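Local coordinates for protein endo-1,3-beta-glucanase, family GH16 (Zobellia galactanivorans, PDB 4BQ1) that hydrolyses algal laminarin, probably by cutting internal beta-1,3-glucosidic bonds, and is present here as its calcium-binding catalytic domain, at residues C140-I145 with H159-D164. Residues are numbered along the deposited sequence; the frame is centred on the assembly and turned at random.
Sequences CGEIDI and HFHWSD
H161 lies alongside E142 on one face of an antiparallel strand pair, the imidazole and carboxylate planes 35° apart. D144 OD2 comes in at the edge of the same imidazole, close to its plane, and the carboxylate stands steeply to the ring. The same oxygen, D144 OD2, also lies 3.4 Å from H159 CB. E142 has CG anti to the backbone N (chi1 170°) and its chain extended beyond, which brings E142 OE2 to 2.5 Å from D144 OD1. E142 OE1 accepts a hydrogen bond from W137 NE1, and E142 OE2 is hydrogen-bonded to a glycerol probably left from crystallisation. The sequence E-I-D-I-L-E matches the GH16 signature, in which such carboxylates form the catalytic centre on the concave face of the beta-jelly-roll; by family analogy E142 is probably the nucleophile and E147 the acid/base, with D144 between them. Shortening E142 to an alanine is likely to leave W137 NE1 without its acceptor and D144 OD1 without its close oxygen neighbour, and to open a gap beside H161. In the backbone, D144 N reaches H159 O at 2.7 Å, H159 N returns to D144 O at 3.1 Å, and H161 N donates almost straight (169°) to E142 O, whereas the bond from E142 N to H161 O is weak. On the reverse face I143 CG2 packs 3.7 Å from F160 CE2, and M198 of strand 197-202 touches both side chains.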
loop_
_atom_site.group_PDB
_atom_site.type_symbol
_atom_site.label_atom_id
_atom_site.label_comp_id
_atom_site.label_asym_id
_atom_site.label_seq_id
_atom_site.Cartn_x
_atom_site.Cartn_y
_atom_site.Cartn_z
ATOM N N CYS A 140 -8.940 11.573 -5.998
ATOM C CA CYS A 140 -8.766 11.440 -4.492
ATOM C C CYS A 140 -7.290 11.568 -4.072
ATOM O O CYS A 140 -6.999 11.839 -2.900
ATOM C CB CYS A 140 -9.234 10.070 -4.004
ATOM S SG CYS A 140 -8.542 8.688 -4.908
ATOM N N GLY A 141 -6.346 11.387 -5.009
ATOM C CA GLY A 141 -4.920 11.418 -4.711
ATOM C C GLY A 141 -4.454 10.045 -4.258
ATOM O O GLY A 141 -5.154 9.252 -3.582
ATOM N N GLU A 142 -3.162 9.786 -4.548
ATOM C CA GLU A 142 -2.483 8.522 -4.164
ATOM C C GLU A 142 -1.056 8.880 -3.869
ATOM O O GLU A 142 -0.388 9.551 -4.676
ATOM C CB GLU A 142 -2.562 7.493 -5.304
ATOM C CG GLU A 142 -1.672 6.276 -5.072
ATOM C CD GLU A 142 -1.788 5.249 -6.153
ATOM O OE1 GLU A 142 -2.788 5.290 -6.912
ATOM O OE2 GLU A 142 -1.017 4.276 -6.148
ATOM N N ILE A 143 -0.501 8.374 -2.740
ATOM C CA ILE A 143 0.968 8.478 -2.437
ATOM C C ILE A 143 1.486 7.025 -2.330
ATOM O O ILE A 143 0.991 6.211 -1.505
ATOM C CB ILE A 143 1.216 9.110 -1.104
ATOM C CG1 ILE A 143 0.642 10.557 -1.081
ATOM C CG2 ILE A 143 2.733 9.127 -0.888
ATOM C CD1 ILE A 143 0.685 11.268 0.281
ATOM N N ASP A 144 2.460 6.669 -3.177
ATOM C CA ASP A 144 3.093 5.327 -3.070
ATOM C C ASP A 144 4.367 5.491 -2.318
ATOM O O ASP A 144 5.375 6.068 -2.790
ATOM C CB ASP A 144 3.388 4.789 -4.461
ATOM C CG ASP A 144 2.088 4.727 -5.250
ATOM O OD1 ASP A 144 1.075 4.195 -4.746
ATOM O OD2 ASP A 144 2.001 5.348 -6.324
ATOM N N ILE A 145 4.304 5.071 -1.062
ATOM C CA ILE A 145 5.488 5.123 -0.184
ATOM C C ILE A 145 6.492 4.022 -0.572
ATOM O O ILE A 145 7.718 4.271 -0.548
ATOM C CB ILE A 145 4.987 4.920 1.256
ATOM C CG1 ILE A 145 4.011 6.058 1.689
ATOM C CG2 ILE A 145 6.204 4.962 2.215
ATOM C CD1 ILE A 145 3.427 5.883 3.080
ATOM N N HIS A 159 6.108 7.070 -5.578
ATOM C CA HIS A 159 5.339 7.628 -6.656
ATOM C C HIS A 159 4.127 8.364 -6.197
ATOM O O HIS A 159 3.711 8.182 -5.068
ATOM C CB HIS A 159 4.923 6.478 -7.644
ATOM C CG HIS A 159 5.009 6.840 -9.082
ATOM N ND1 HIS A 159 6.167 6.753 -9.790
ATOM C CD2 HIS A 159 4.049 7.303 -9.947
ATOM C CE1 HIS A 159 5.909 7.150 -11.080
ATOM N NE2 HIS A 159 4.629 7.465 -11.172
ATOM N N PHE A 160 3.549 9.172 -7.089
ATOM C CA PHE A 160 2.376 9.977 -6.808
ATOM C C PHE A 160 1.480 9.890 -7.998
ATOM O O PHE A 160 1.973 9.955 -9.147
ATOM C CB PHE A 160 2.730 11.476 -6.551
ATOM C CG PHE A 160 3.659 11.662 -5.330
ATOM C CD1 PHE A 160 5.054 11.474 -5.404
ATOM C CD2 PHE A 160 3.041 11.911 -4.077
ATOM C CE1 PHE A 160 5.833 11.568 -4.252
ATOM C CE2 PHE A 160 3.843 12.003 -2.948
ATOM C CZ PHE A 160 5.278 11.877 -3.015
ATOM N N HIS A 161 0.185 9.822 -7.760
ATOM C CA HIS A 161 -0.825 9.848 -8.816
ATOM C C HIS A 161 -1.925 10.753 -8.365
ATOM O O HIS A 161 -2.465 10.580 -7.227
ATOM C CB HIS A 161 -1.469 8.477 -9.086
ATOM C CG HIS A 161 -0.508 7.361 -9.458
ATOM N ND1 HIS A 161 0.261 6.659 -8.541
ATOM C CD2 HIS A 161 -0.165 6.875 -10.684
ATOM C CE1 HIS A 161 1.010 5.736 -9.188
ATOM N NE2 HIS A 161 0.769 5.887 -10.493
ATOM N N TRP A 162 -2.352 11.718 -9.217
ATOM C CA TRP A 162 -3.417 12.636 -8.818
ATOM C C TRP A 162 -3.938 13.371 -10.019
ATOM O O TRP A 162 -3.327 13.239 -11.129
ATOM C CB TRP A 162 -2.887 13.633 -7.751
ATOM C CG TRP A 162 -2.034 14.759 -8.270
ATOM C CD1 TRP A 162 -2.462 16.096 -8.498
ATOM C CD2 TRP A 162 -0.633 14.704 -8.637
ATOM N NE1 TRP A 162 -1.388 16.835 -8.973
ATOM C CE2 TRP A 162 -0.270 16.036 -9.098
ATOM C CE3 TRP A 162 0.330 13.670 -8.703
ATOM C CZ2 TRP A 162 1.039 16.355 -9.525
ATOM C CZ3 TRP A 162 1.629 13.959 -9.155
ATOM C CH2 TRP A 162 1.970 15.327 -9.590
ATOM N N SER A 163 -5.076 13.980 -9.847
ATOM C CA SER A 163 -5.418 15.074 -10.759
ATOM C C SER A 163 -5.489 16.356 -9.999
ATOM O O SER A 163 -5.869 16.341 -8.820
ATOM C CB SER A 163 -6.691 14.791 -11.561
ATOM O OG SER A 163 -7.814 14.529 -10.752
ATOM N N ASP A 164 -5.106 17.475 -10.619
ATOM C CA ASP A 164 -5.278 18.734 -9.915
ATOM C C ASP A 164 -6.752 19.011 -9.595
ATOM O O ASP A 164 -7.611 18.500 -10.245
ATOM C CB ASP A 164 -4.757 19.853 -10.757
ATOM C CG ASP A 164 -3.261 19.958 -10.728
ATOM O OD1 ASP A 164 -2.573 19.258 -9.932
ATOM O OD2 ASP A 164 -2.728 20.793 -11.515
#